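Local coordinates for protein putative short-chain dehydrogenase/reductase (Burkholderia xenovorans, PDB 5JY1) that binds NAD and probably works as an NAD(P)-dependent oxidoreductase of the short-chain dehydrogenase/reductase family, perhaps acting on 3-oxoacyl substrates, at residues V101-V106 / H161-T166; A126-M131 / V172-S177; S151-T156 / P260-R265; A193-G198 / A217-G222. One frame throughout, in Å; residues are numbered along the deposited sequence. Where two conformers were deposited one is given.

Contact 1. Residues V101-V106 / H161-T166; sequences VPTPNV and HGDYNT. With NAD (nicotinamide-adenine-dinucleotide), chain E; EDO (1,2-ethanediol), chain G; ACT (acetate ion), chain H.
Thr103 and Asp163 meet head-on in a hydrogen bond that joins the loop 101-106, which follows strand 94-97, to the start of helix 162-182. Thr103 OG1 donates to Asp163 OD2 over 2.6 Å, on the lone pair lying on the side of OD1. Asp163 CG sits between its own backbone N and C (chi1 53°), which aims the carboxylate at the loop. The buried carboxylate has further partners: Thr119 also bonds OD2, and Lys111 forms a salt bridge with OD1. A second polar approach runs alongside, where Asn105 OD1 reaches the edge of the His161 ring, 3.2 Å from NE2, with amide and ring planes 51° apart; the stronger polar partner of His161 is Asp153, at ND1. One water links the backbones by donating to Val106 O and accepting from Gly162 N, the first residue of the helix after the N-cap His161.

Bound molecules add further polar contacts. Ethanediol O2 lies 4.0 Å above one face of the His161 ring, and O1 of the same molecule donates to Thr103 OG1 over 3.1 Å. Tyr164, first residue of the Tyr-x-x-x-Lys motif of this family, has its OH 2.7 Å from NAD O2D, a ribose hydroxyl near the ring plane, and makes a very short approach of 2.5 Å to acetate OXT. The trapped acetate and diol probably mark a polar pocket beside the cofactor, floored by Tyr164 and His161 and bordered by Thr103.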
# COMPACT_ATOMS: atom_id res chain seq x y z
N VAL A 101 -10.76 24.20 -0.84
CA VAL A 101 -10.81 25.31 -1.80
C VAL A 101 -10.07 24.88 -3.06
O VAL A 101 -8.90 24.48 -2.98
CB VAL A 101 -10.19 26.59 -1.23
CG1 VAL A 101 -10.17 27.67 -2.29
CG2 VAL A 101 -10.96 27.07 -0.01
N PRO A 102 -10.69 24.95 -4.23
CA PRO A 102 -10.02 24.51 -5.46
C PRO A 102 -9.03 25.54 -6.01
O PRO A 102 -9.16 26.74 -5.81
CB PRO A 102 -11.18 24.31 -6.44
CG PRO A 102 -12.21 25.30 -5.98
CD PRO A 102 -12.10 25.30 -4.47
N THR A 103 -8.02 25.02 -6.71
CA THR A 103 -7.15 25.80 -7.57
C THR A 103 -7.41 25.43 -9.03
O THR A 103 -8.03 24.39 -9.30
CB THR A 103 -5.67 25.56 -7.23
OG1 THR A 103 -5.35 24.16 -7.38
CG2 THR A 103 -5.36 26.01 -5.81
N PRO A 104 -6.97 26.24 -9.99
CA PRO A 104 -7.22 25.92 -11.40
C PRO A 104 -6.64 24.56 -11.79
O PRO A 104 -5.54 24.19 -11.38
CB PRO A 104 -6.54 27.06 -12.15
CG PRO A 104 -6.62 28.20 -11.22
CD PRO A 104 -6.43 27.61 -9.85
N ASN A 105 -7.40 23.83 -12.61
CA ASN A 105 -6.98 22.53 -13.14
C ASN A 105 -6.05 22.78 -14.31
O ASN A 105 -6.49 22.97 -15.45
CB ASN A 105 -8.19 21.71 -13.57
CG ASN A 105 -9.16 21.48 -12.45
OD1 ASN A 105 -8.75 21.20 -11.32
ND2 ASN A 105 -10.45 21.59 -12.74
N VAL A 106 -4.74 22.79 -14.04
CA VAL A 106 -3.72 23.09 -15.04
C VAL A 106 -2.60 22.07 -14.88
O VAL A 106 -2.44 21.45 -13.83
CB VAL A 106 -3.17 24.53 -14.92
CG1 VAL A 106 -4.26 25.55 -15.23
CG2 VAL A 106 -2.57 24.78 -13.53
N HIS A 161 -4.03 18.21 -10.88
CA HIS A 161 -4.27 18.38 -9.45
C HIS A 161 -2.99 18.27 -8.63
O HIS A 161 -3.04 17.91 -7.46
CB HIS A 161 -5.29 17.36 -8.95
CG HIS A 161 -6.65 17.51 -9.56
ND1 HIS A 161 -7.64 16.56 -9.39
CD2 HIS A 161 -7.19 18.49 -10.31
CE1 HIS A 161 -8.73 16.95 -10.02
NE2 HIS A 161 -8.49 18.12 -10.59
N GLY A 162 -1.83 18.58 -9.24
CA GLY A 162 -0.56 18.30 -8.58
C GLY A 162 -0.43 18.90 -7.19
O GLY A 162 0.09 18.26 -6.28
N ASP A 163 -0.90 20.14 -7.01
CA ASP A 163 -0.82 20.77 -5.69
C ASP A 163 -1.73 20.08 -4.69
O ASP A 163 -1.34 19.81 -3.55
CB ASP A 163 -1.14 22.27 -5.80
CG ASP A 163 -2.46 22.56 -6.50
OD1 ASP A 163 -2.93 21.75 -7.33
OD2 ASP A 163 -3.06 23.62 -6.24
N TYR A 164 -2.97 19.81 -5.10
CA TYR A 164 -3.92 19.07 -4.27
C TYR A 164 -3.36 17.70 -3.88
O TYR A 164 -3.40 17.31 -2.70
CB TYR A 164 -5.21 18.94 -5.07
CG TYR A 164 -6.33 18.15 -4.45
CD1 TYR A 164 -7.18 18.74 -3.53
CD2 TYR A 164 -6.56 16.84 -4.83
CE1 TYR A 164 -8.22 18.02 -2.98
CE2 TYR A 164 -7.60 16.12 -4.29
CZ TYR A 164 -8.43 16.72 -3.36
OH TYR A 164 -9.47 16.01 -2.81
N ASN A 165 -2.80 16.97 -4.85
CA ASN A 165 -2.27 15.64 -4.58
C ASN A 165 -1.15 15.68 -3.56
O ASN A 165 -1.04 14.80 -2.70
CB ASN A 165 -1.75 14.99 -5.87
CG ASN A 165 -2.80 14.88 -6.96
OD1 ASN A 165 -4.01 14.91 -6.69
ND2 ASN A 165 -2.35 14.75 -8.20
N THR A 166 -0.29 16.71 -3.65
CA THR A 166 0.80 16.87 -2.70
C THR A 166 0.29 17.16 -1.30
O THR A 166 0.70 16.52 -0.33
CB THR A 166 1.71 18.00 -3.19
OG1 THR A 166 2.27 17.61 -4.46
CG2 THR A 166 2.83 18.28 -2.19
PA NAD E . -17.15 21.26 -1.45
O1A NAD E . -16.44 22.17 -2.39
O2A NAD E . -18.51 20.79 -1.96
O5B NAD E . -17.34 21.97 0.05
C5B NAD E . -16.24 22.64 0.55
C4B NAD E . -16.68 23.40 1.87
O4B NAD E . -15.63 23.93 2.41
C3B NAD E . -17.62 24.59 1.46
O3B NAD E . -18.75 24.61 2.28
C2B NAD E . -16.74 25.80 1.68
O2B NAD E . -17.57 27.04 1.89
C1B NAD E . -16.05 25.44 2.75
N9A NAD E . -14.84 26.24 2.88
C8A NAD E . -14.06 26.65 1.88
N7A NAD E . -13.07 27.35 2.40
C5A NAD E . -13.23 27.37 3.73
C6A NAD E . -12.48 27.97 4.73
N6A NAD E . -11.26 28.77 4.79
N1A NAD E . -12.85 27.85 5.99
C2A NAD E . -13.98 27.13 6.30
N3A NAD E . -14.73 26.55 5.33
C4A NAD E . -14.33 26.68 4.03
O3 NAD E . -16.17 19.96 -1.17
PN NAD E . -16.54 18.37 -1.23
O1N NAD E . -16.62 17.93 -2.68
O2N NAD E . -17.85 18.01 -0.51
O5D NAD E . -15.25 17.58 -0.55
C5D NAD E . -15.10 17.61 0.87
C4D NAD E . -13.78 16.87 1.28
O4D NAD E . -13.70 15.70 0.66
C3D NAD E . -12.58 17.69 0.80
O3D NAD E . -11.56 17.62 1.67
C2D NAD E . -12.21 17.01 -0.53
O2D NAD E . -10.80 17.37 -0.84
C1D NAD E . -12.39 15.73 -0.28
N1N NAD E . -12.67 14.95 -1.48
C2N NAD E . -13.90 14.98 -2.06
C3N NAD E . -14.17 14.23 -3.21
C7N NAD E . -15.53 14.26 -3.87
O7N NAD E . -15.80 13.47 -4.76
N7N NAD E . -16.49 15.21 -3.46
C4N NAD E . -13.17 13.46 -3.76
C5N NAD E . -11.95 13.42 -3.18
C6N NAD E . -11.70 14.17 -2.02
C1 EDO G . -8.17 21.70 -6.62
O1 EDO G . -7.04 22.09 -5.84
C2 EDO G . -8.18 20.18 -6.79
O2 EDO G . -9.52 19.73 -7.05
C ACT H . -12.30 17.22 -4.52
O ACT H . -12.01 16.57 -5.55
OXT ACT H . -11.40 17.27 -3.65
CH3 ACT H . -13.63 17.88 -4.35
O HOH W 1 -1.13 19.50 -11.95

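Contact 2. Residues A126-M131 / V172-S177; sequences ATWWAM and VGLTRS
Leu174 fills the tight part of this contact, packing its two methyl branches against three side chains of helix segment 126-131. CD1 approaches the rim of the Trp128 indole near its plane, 3.8 Å from CE3, the two side chains crossing at about a right angle. CD2 takes the other partners, Met131 SD at 3.9 Å and Thr127 CG2 at 4.0 Å, sliding past both in opposite directions. Met131 bends at its last torsion (chi3 58°), which brings CE within 4.2 Å of Leu174 CG. Thr127 turns its methyl to the leucine while OG1 bonds back to Ser123 O in its own helix. All four touching residues are buried and meet without a hydrogen bond.

Helices 113-141 and 162-182 both belong to the Rossmann-type fold, the first joining strand 94-97 to 144-149 and the second leading from 144-149 to 187-194. Segments 126-131 and 172-177 run nearly parallel, at 20°, with their axes 11.0 Å apart at closest, so the gap is bridged by side chains rather than by close backbones. In dimers of this family the corresponding helices pair with those of a partner in a four-helix bundle, and the present surroundings agree: Trp128 NE1 bonds Asp113 of the second subunit, as does Trp129 NE1.

Away from the leucine the packing between the segments thins out. Trp129 and Arg176, both partly exposed, turn their side chains off the shared seam, and Arg176 NH1 bonds Thr154 O of the second subunit. Ser177 OG donates 2.8 Å to Gly173 O along its own helix and also meets Asn165 of the second subunit.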
# COMPACT_ATOMS: atom_id res chain seq x y z
N ALA A 126 -4.64 23.79 7.78
CA ALA A 126 -5.94 23.77 8.44
C ALA A 126 -6.11 22.51 9.29
O ALA A 126 -6.62 22.58 10.41
CB ALA A 126 -7.05 23.86 7.40
N THR A 127 -5.73 21.35 8.74
CA THR A 127 -5.83 20.10 9.49
C THR A 127 -4.89 20.09 10.68
O THR A 127 -5.28 19.73 11.79
CB THR A 127 -5.54 18.93 8.54
OG1 THR A 127 -6.56 18.86 7.54
CG2 THR A 127 -5.49 17.61 9.29
N TRP A 128 -3.64 20.49 10.46
CA TRP A 128 -2.65 20.60 11.53
C TRP A 128 -3.14 21.48 12.68
O TRP A 128 -3.08 21.07 13.85
CB TRP A 128 -1.35 21.17 10.93
CG TRP A 128 -0.22 21.61 11.85
CD1 TRP A 128 -0.03 22.86 12.38
CD2 TRP A 128 0.92 20.83 12.25
NE1 TRP A 128 1.13 22.89 13.11
CE2 TRP A 128 1.74 21.66 13.04
CE3 TRP A 128 1.33 19.52 12.00
CZ2 TRP A 128 2.93 21.21 13.60
CZ3 TRP A 128 2.51 19.07 12.56
CH2 TRP A 128 3.30 19.91 13.35
N TRP A 129 -3.63 22.68 12.37
CA TRP A 129 -4.07 23.60 13.42
C TRP A 129 -5.28 23.03 14.16
O TRP A 129 -5.36 23.13 15.39
CB TRP A 129 -4.43 24.96 12.82
CG TRP A 129 -3.26 25.78 12.40
CD1 TRP A 129 -2.04 25.86 13.02
CD2 TRP A 129 -3.19 26.64 11.26
NE1 TRP A 129 -1.22 26.73 12.33
CE2 TRP A 129 -1.90 27.22 11.24
CE3 TRP A 129 -4.09 26.97 10.24
CZ2 TRP A 129 -1.49 28.11 10.26
CZ3 TRP A 129 -3.68 27.87 9.26
CH2 TRP A 129 -2.39 28.42 9.28
N ALA A 130 -6.23 22.46 13.43
CA ALA A 130 -7.43 21.97 14.09
C ALA A 130 -7.13 20.74 14.94
O ALA A 130 -7.66 20.62 16.05
CB ALA A 130 -8.51 21.66 13.05
N MET A 131 -6.28 19.83 14.45
CA MET A 131 -5.90 18.67 15.25
C MET A 131 -5.24 19.08 16.56
O MET A 131 -5.58 18.55 17.62
CB MET A 131 -4.96 17.76 14.45
CG MET A 131 -5.66 17.05 13.33
SD MET A 131 -4.55 16.08 12.29
CE MET A 131 -3.82 14.99 13.48
N VAL A 172 -2.09 12.36 4.86
CA VAL A 172 -1.93 10.97 5.26
C VAL A 172 -0.75 10.80 6.21
O VAL A 172 -0.85 10.08 7.21
CB VAL A 172 -1.79 10.06 4.02
CG1 VAL A 172 -1.53 8.62 4.44
CG2 VAL A 172 -3.05 10.14 3.15
N GLY A 173 0.37 11.46 5.92
CA GLY A 173 1.50 11.38 6.83
C GLY A 173 1.18 11.95 8.20
O GLY A 173 1.58 11.39 9.22
N LEU A 174 0.44 13.06 8.23
CA LEU A 174 0.05 13.67 9.50
C LEU A 174 -0.91 12.77 10.26
O LEU A 174 -0.81 12.63 11.49
CB LEU A 174 -0.57 15.04 9.23
CG LEU A 174 -1.09 15.83 10.44
CD1 LEU A 174 0.01 15.99 11.49
CD2 LEU A 174 -1.62 17.18 9.98
N THR A 175 -1.85 12.14 9.54
CA THR A 175 -2.79 11.21 10.15
C THR A 175 -2.07 10.06 10.84
O THR A 175 -2.34 9.73 12.00
CB THR A 175 -3.73 10.66 9.07
OG1 THR A 175 -4.47 11.74 8.48
CG2 THR A 175 -4.70 9.61 9.65
N ARG A 176 -1.13 9.42 10.14
CA ARG A 176 -0.39 8.33 10.74
C ARG A 176 0.43 8.79 11.95
O ARG A 176 0.54 8.06 12.94
CB ARG A 176 0.52 7.68 9.69
CG ARG A 176 -0.26 7.07 8.53
CD ARG A 176 0.70 6.55 7.48
NE ARG A 176 0.01 5.92 6.35
CZ ARG A 176 0.51 5.90 5.11
NH1 ARG A 176 1.68 6.49 4.86
NH2 ARG A 176 -0.16 5.31 4.13
N SER A 177 1.03 9.99 11.88
CA SER A 177 1.85 10.47 12.99
C SER A 177 1.01 10.65 14.24
O SER A 177 1.40 10.24 15.34
CB SER A 177 2.51 11.81 12.63
OG SER A 177 3.28 11.72 11.45

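Contact 3. Residues S151-T156 / P260-R265; sequences SIDTET and PGYNSR. With NAD (nicotinamide-adenine-dinucleotide), chain E.
Thr156 and Gly261 mark the closest backbone approach, 7.0 Å between their CA atoms, where the end of the short helix 153-156 faces a loop in which Tyr262 is fully extended. Segment 151-156 follows strand 144-149 of the Rossmann-type sheet and opens with Ser151, which occupies the place of the conserved serine of short-chain dehydrogenases and sits against the nicotinamide, OG 3.4 Å from NAD C5N. Its OG also caps the turn into the helix by accepting from Asp153 N.

Tyr262 carries nearly all of the contact from the C-terminal side. Its CG sits between its own backbone N and C (chi1 51°), and the ring points edge-first at Ile152 and Asp153. Ile152 CD1 packs near the ring plane, 3.5 Å from Tyr262 CE1, while CG2 of the same isoleucine lies beside the hydroxyl. Tyr262 was deposited in two conformers, and in this one OH stands an implausible 2.2 Å from Asp153 OD1, which makes the position of the hydroxyl doubtful. Thr156 crosses the tyrosine at about a right angle and brings OG1 to 2.9 Å from Tyr262 OH, a weak bond that is equally uncertain. The other carboxylate oxygen, Asp153 OD2, bonds His161.

Beyond the ring the loop continues toward the fourth subunit, where Arg265 NH1 bonds Ala217 O of the fourth subunit. A water sews the loop to the helix end: it donates to Tyr262 O over 2.7 Å, lies equally close to Ser264 OG, and touches Thr156 OG1 weakly at 3.2 Å.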
# COMPACT_ATOMS: atom_id res chain seq x y z
N SER A 151 -7.59 11.95 -0.74
CA SER A 151 -8.22 11.72 -2.02
C SER A 151 -7.52 10.59 -2.76
O SER A 151 -6.30 10.42 -2.66
CB SER A 151 -8.22 12.98 -2.89
OG SER A 151 -8.75 12.70 -4.18
N ILE A 152 -8.31 9.84 -3.53
CA ILE A 152 -7.77 8.86 -4.46
C ILE A 152 -6.80 9.51 -5.45
O ILE A 152 -5.91 8.83 -5.98
CB ILE A 152 -8.93 8.14 -5.19
CG1 ILE A 152 -8.42 6.98 -6.04
CG2 ILE A 152 -9.69 9.11 -6.08
CD1 ILE A 152 -9.52 6.17 -6.66
N ASP A 153 -6.95 10.82 -5.69
CA ASP A 153 -6.02 11.51 -6.59
C ASP A 153 -4.58 11.44 -6.09
O ASP A 153 -3.64 11.50 -6.90
CB ASP A 153 -6.42 12.98 -6.74
CG ASP A 153 -7.66 13.18 -7.61
OD1 ASP A 153 -8.20 12.20 -8.19
OD2 ASP A 153 -8.08 14.35 -7.73
N THR A 154 -4.37 11.34 -4.77
CA THR A 154 -3.01 11.23 -4.23
C THR A 154 -2.37 9.91 -4.60
O THR A 154 -1.14 9.79 -4.52
CB THR A 154 -2.98 11.33 -2.70
OG1 THR A 154 -3.59 10.16 -2.13
CG2 THR A 154 -3.72 12.55 -2.23
N GLU A 155 -3.17 8.91 -4.94
CA GLU A 155 -2.68 7.58 -5.27
C GLU A 155 -2.57 7.35 -6.76
O GLU A 155 -1.71 6.57 -7.20
CB GLU A 155 -3.61 6.53 -4.63
CG GLU A 155 -3.51 6.56 -3.10
CD GLU A 155 -4.73 6.05 -2.36
OE1 GLU A 155 -5.82 5.95 -2.98
OE2 GLU A 155 -4.61 5.79 -1.14
N THR A 156 -3.39 8.01 -7.57
CA THR A 156 -3.27 7.92 -9.02
C THR A 156 -2.38 9.01 -9.59
O THR A 156 -2.06 8.96 -10.78
CB THR A 156 -4.64 8.01 -9.71
OG1 THR A 156 -5.19 9.32 -9.52
CG2 THR A 156 -5.60 6.98 -9.15
N PRO A 260 -10.31 -0.13 -9.94
CA PRO A 260 -9.88 0.13 -11.32
C PRO A 260 -9.09 1.42 -11.49
O PRO A 260 -8.46 1.60 -12.54
CB PRO A 260 -11.20 0.20 -12.10
CG PRO A 260 -12.18 0.72 -11.08
CD PRO A 260 -11.76 0.10 -9.77
N GLY A 261 -9.12 2.32 -10.51
CA GLY A 261 -8.54 3.62 -10.76
C GLY A 261 -9.37 4.39 -11.77
O GLY A 261 -10.56 4.13 -11.99
N TYR A 262 -8.72 5.37 -12.40
CA TYR A 262 -9.32 6.16 -13.47
C TYR A 262 -8.19 6.87 -14.21
O TYR A 262 -7.24 7.34 -13.58
CB TYR A 262 -10.33 7.18 -12.92
CG TYR A 262 -9.71 7.98 -11.81
CD1 TYR A 262 -9.66 7.46 -10.52
CD2 TYR A 262 -9.14 9.22 -12.05
CE1 TYR A 262 -9.06 8.16 -9.51
CE2 TYR A 262 -8.54 9.93 -11.03
CZ TYR A 262 -8.51 9.39 -9.76
OH TYR A 262 -7.91 10.06 -8.73
N ASN A 263 -8.31 6.97 -15.53
CA ASN A 263 -7.32 7.68 -16.33
C ASN A 263 -7.76 9.13 -16.47
O ASN A 263 -8.81 9.40 -17.07
CB ASN A 263 -7.14 7.00 -17.69
CG ASN A 263 -5.96 7.56 -18.48
OD1 ASN A 263 -5.28 8.49 -18.04
ND2 ASN A 263 -5.71 6.98 -19.65
N SER A 264 -6.97 10.06 -15.93
CA SER A 264 -7.32 11.47 -15.90
C SER A 264 -6.57 12.31 -16.94
O SER A 264 -6.61 13.54 -16.88
CB SER A 264 -7.10 12.05 -14.50
OG SER A 264 -5.82 11.71 -13.97
N ARG A 265 -5.91 11.68 -17.92
CA ARG A 265 -5.22 12.47 -18.93
C ARG A 265 -6.23 13.32 -19.70
O ARG A 265 -7.22 12.78 -20.22
CB ARG A 265 -4.45 11.60 -19.92
CG ARG A 265 -3.70 12.44 -20.95
CD ARG A 265 -3.07 11.60 -22.08
NE ARG A 265 -2.05 10.70 -21.56
CZ ARG A 265 -2.20 9.38 -21.44
NH1 ARG A 265 -3.34 8.81 -21.81
NH2 ARG A 265 -1.21 8.64 -20.93
PA NAD E . -17.15 21.26 -1.45
O1A NAD E . -16.44 22.17 -2.39
O2A NAD E . -18.51 20.79 -1.96
O5B NAD E . -17.34 21.97 0.05
C5B NAD E . -16.24 22.64 0.55
C4B NAD E . -16.68 23.40 1.87
O4B NAD E . -15.63 23.93 2.41
C3B NAD E . -17.62 24.59 1.46
O3B NAD E . -18.75 24.61 2.28
C2B NAD E . -16.74 25.80 1.68
O2B NAD E . -17.57 27.04 1.89
C1B NAD E . -16.05 25.44 2.75
N9A NAD E . -14.84 26.24 2.88
C8A NAD E . -14.06 26.65 1.88
N7A NAD E . -13.07 27.35 2.40
C5A NAD E . -13.23 27.37 3.73
C6A NAD E . -12.48 27.97 4.73
N6A NAD E . -11.26 28.77 4.79
N1A NAD E . -12.85 27.85 5.99
C2A NAD E . -13.98 27.13 6.30
N3A NAD E . -14.73 26.55 5.33
C4A NAD E . -14.33 26.68 4.03
O3 NAD E . -16.17 19.96 -1.17
PN NAD E . -16.54 18.37 -1.23
O1N NAD E . -16.62 17.93 -2.68
O2N NAD E . -17.85 18.01 -0.51
O5D NAD E . -15.25 17.58 -0.55
C5D NAD E . -15.10 17.61 0.87
C4D NAD E . -13.78 16.87 1.28
O4D NAD E . -13.70 15.70 0.66
C3D NAD E . -12.58 17.69 0.80
O3D NAD E . -11.56 17.62 1.67
C2D NAD E . -12.21 17.01 -0.53
O2D NAD E . -10.80 17.37 -0.84
C1D NAD E . -12.39 15.73 -0.28
N1N NAD E . -12.67 14.95 -1.48
C2N NAD E . -13.90 14.98 -2.06
C3N NAD E . -14.17 14.23 -3.21
C7N NAD E . -15.53 14.26 -3.87
O7N NAD E . -15.80 13.47 -4.76
N7N NAD E . -16.49 15.21 -3.46
C4N NAD E . -13.17 13.46 -3.76
C5N NAD E . -11.95 13.42 -3.18
C6N NAD E . -11.70 14.17 -2.02
O HOH W 2 -5.74 9.36 -12.71

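Contact 4. Residues A193-G198 / A217-G222. With NAD (nicotinamide-adenine-dinucleotide), chain E.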
# COMPACT_ATOMS: atom_id res chain seq x y z
N ALA A 193 -10.83 8.59 2.04
CA ALA A 193 -10.74 9.04 0.65
C ALA A 193 -12.12 8.85 0.01
O ALA A 193 -12.45 7.76 -0.47
CB ALA A 193 -9.67 8.25 -0.12
N PRO A 194 -12.95 9.88 0.02
CA PRO A 194 -14.33 9.73 -0.46
C PRO A 194 -14.48 10.14 -1.91
O PRO A 194 -13.66 10.89 -2.44
CB PRO A 194 -15.10 10.68 0.46
CG PRO A 194 -14.11 11.87 0.56
CD PRO A 194 -12.71 11.22 0.57
N THR A 195 -15.54 9.67 -2.57
CA THR A 195 -16.06 10.36 -3.75
C THR A 195 -17.56 10.52 -3.55
O THR A 195 -18.22 9.63 -3.01
CB THR A 195 -15.77 9.62 -5.07
OG1 THR A 195 -16.48 8.37 -5.11
CG2 THR A 195 -14.29 9.35 -5.20
N ALA A 196 -18.08 11.68 -3.95
CA ALA A 196 -19.51 11.92 -3.78
C ALA A 196 -19.93 13.11 -4.64
O ALA A 196 -19.10 13.85 -5.17
CB ALA A 196 -19.86 12.16 -2.31
N MET A 197 -21.24 13.29 -4.75
CA MET A 197 -21.83 14.36 -5.54
C MET A 197 -21.80 15.65 -4.72
O MET A 197 -22.77 16.04 -4.07
CB MET A 197 -23.24 13.98 -5.98
CG MET A 197 -23.26 12.78 -6.94
SD MET A 197 -24.91 12.17 -7.37
CE MET A 197 -25.41 11.45 -5.81
N GLY A 198 -20.65 16.31 -4.75
CA GLY A 198 -20.46 17.60 -4.11
C GLY A 198 -20.41 18.73 -5.12
O GLY A 198 -20.87 18.61 -6.26
N ALA A 217 -20.48 4.55 -13.87
CA ALA A 217 -20.05 3.29 -14.46
C ALA A 217 -18.57 3.00 -14.24
O ALA A 217 -18.14 1.86 -14.45
CB ALA A 217 -20.35 3.29 -15.96
N ALA A 218 -17.79 3.99 -13.81
CA ALA A 218 -16.36 3.79 -13.63
C ALA A 218 -16.00 2.90 -12.45
O ALA A 218 -14.82 2.56 -12.30
CB ALA A 218 -15.66 5.15 -13.47
N ARG A 219 -16.94 2.52 -11.60
CA ARG A 219 -16.59 1.88 -10.34
C ARG A 219 -17.40 0.61 -10.12
O ARG A 219 -18.46 0.43 -10.71
CB ARG A 219 -16.79 2.84 -9.16
CG ARG A 219 -18.23 3.25 -8.93
CD ARG A 219 -18.27 4.58 -8.21
NE ARG A 219 -17.88 5.67 -9.11
CZ ARG A 219 -17.11 6.69 -8.76
NH1 ARG A 219 -16.62 6.76 -7.53
NH2 ARG A 219 -16.83 7.64 -9.65
N PRO A 220 -16.91 -0.29 -9.25
CA PRO A 220 -17.59 -1.59 -9.06
C PRO A 220 -19.05 -1.51 -8.65
O PRO A 220 -19.84 -2.36 -9.07
CB PRO A 220 -16.75 -2.25 -7.96
CG PRO A 220 -15.35 -1.74 -8.25
CD PRO A 220 -15.55 -0.30 -8.66
N LEU A 221 -19.43 -0.54 -7.82
CA LEU A 221 -20.83 -0.47 -7.40
C LEU A 221 -21.70 0.26 -8.40
O LEU A 221 -22.93 0.27 -8.23
CB LEU A 221 -20.93 0.17 -6.01
CG LEU A 221 -20.55 -0.82 -4.90
CD1 LEU A 221 -20.32 -0.12 -3.57
CD2 LEU A 221 -21.66 -1.88 -4.74
N GLY A 222 -21.12 0.84 -9.45
CA GLY A 222 -21.92 1.30 -10.57
C GLY A 222 -22.83 2.47 -10.28
O GLY A 222 -23.78 2.70 -11.03
PA NAD E . -17.15 21.26 -1.45
O1A NAD E . -16.44 22.17 -2.39
O2A NAD E . -18.51 20.79 -1.96
O5B NAD E . -17.34 21.97 0.05
C5B NAD E . -16.24 22.64 0.55
C4B NAD E . -16.68 23.40 1.87
O4B NAD E . -15.63 23.93 2.41
C3B NAD E . -17.62 24.59 1.46
O3B NAD E . -18.75 24.61 2.28
C2B NAD E . -16.74 25.80 1.68
O2B NAD E . -17.57 27.04 1.89
C1B NAD E . -16.05 25.44 2.75
N9A NAD E . -14.84 26.24 2.88
C8A NAD E . -14.06 26.65 1.88
N7A NAD E . -13.07 27.35 2.40
C5A NAD E . -13.23 27.37 3.73
C6A NAD E . -12.48 27.97 4.73
N6A NAD E . -11.26 28.77 4.79
N1A NAD E . -12.85 27.85 5.99
C2A NAD E . -13.98 27.13 6.30
N3A NAD E . -14.73 26.55 5.33
C4A NAD E . -14.33 26.68 4.03
O3 NAD E . -16.17 19.96 -1.17
PN NAD E . -16.54 18.37 -1.23
O1N NAD E . -16.62 17.93 -2.68
O2N NAD E . -17.85 18.01 -0.51
O5D NAD E . -15.25 17.58 -0.55
C5D NAD E . -15.10 17.61 0.87
C4D NAD E . -13.78 16.87 1.28
O4D NAD E . -13.70 15.70 0.66
C3D NAD E . -12.58 17.69 0.80
O3D NAD E . -11.56 17.62 1.67
C2D NAD E . -12.21 17.01 -0.53
O2D NAD E . -10.80 17.37 -0.84
C1D NAD E . -12.39 15.73 -0.28
N1N NAD E . -12.67 14.95 -1.48
C2N NAD E . -13.90 14.98 -2.06
C3N NAD E . -14.17 14.23 -3.21
C7N NAD E . -15.53 14.26 -3.87
O7N NAD E . -15.80 13.47 -4.76
N7N NAD E . -16.49 15.21 -3.46
C4N NAD E . -13.17 13.46 -3.76
C5N NAD E . -11.95 13.42 -3.18
C6N NAD E . -11.70 14.17 -2.02
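Thr195 and Arg219 both set a gamma atom between the backbone N and C (chi1 66° for OG1, 64° for CG), and a bend further along the arginine (chi3 73°) carries its NH1 to 2.9 Å from Thr195 OG1. The threonine lies just past strand 187-194 of the Rossmann-type sheet; the arginine opens a type I turn, 219-222, after helix 211-217. The hydroxyl approaches the guanidinium obliquely. Arg219 has hydrogen-bond partners outside the two segments: NH1 bonds Asp254 O and NH2 bonds Ser215 O, so the side chain reaches both helix 211-217 and the loop after strand 250-253.

The neighbouring backbone of 193-198 reads the cofactor. Ala196 N donates to the carboxamide oxygen NAD O7N over 3.0 Å, and NAD N7N returns a weak bond to Ala196 O at 3.4 Å; the paired contacts should fix the carboxamide rotation and with it the face of the nicotinamide. Met197 then centres an inverse gamma turn ahead of helix 199-207. On the nicotinamide ring itself, Pro194 O comes within 2.9 Å of NAD C4N, the carbon that accepts hydride when NAD is reduced.

In the fold
Three of the four contacts border the cofactor site at the C-terminal edge of the seven-stranded parallel Rossmann sheet. Contacts 1 and 2 share helix 162-182 and have centres 19 Å apart; the loop after strand 94-97 and helix 113-141 supply their other halves, and both reach the second subunit. Contacts 1 and 3 touch, with centres 13 Å apart. Contacts 3 and 4, centres 12 Å apart, touch through Pro260 and segment 217-222, and both meet the fourth subunit. Along the chain, contact 4 falls between the halves of contact 3, whereas contacts 1, 2 and 3 interleave. Contacts 1, 3 and 4 touch NAD, so cofactor pocket and tetramer interfaces are built from adjoining segments.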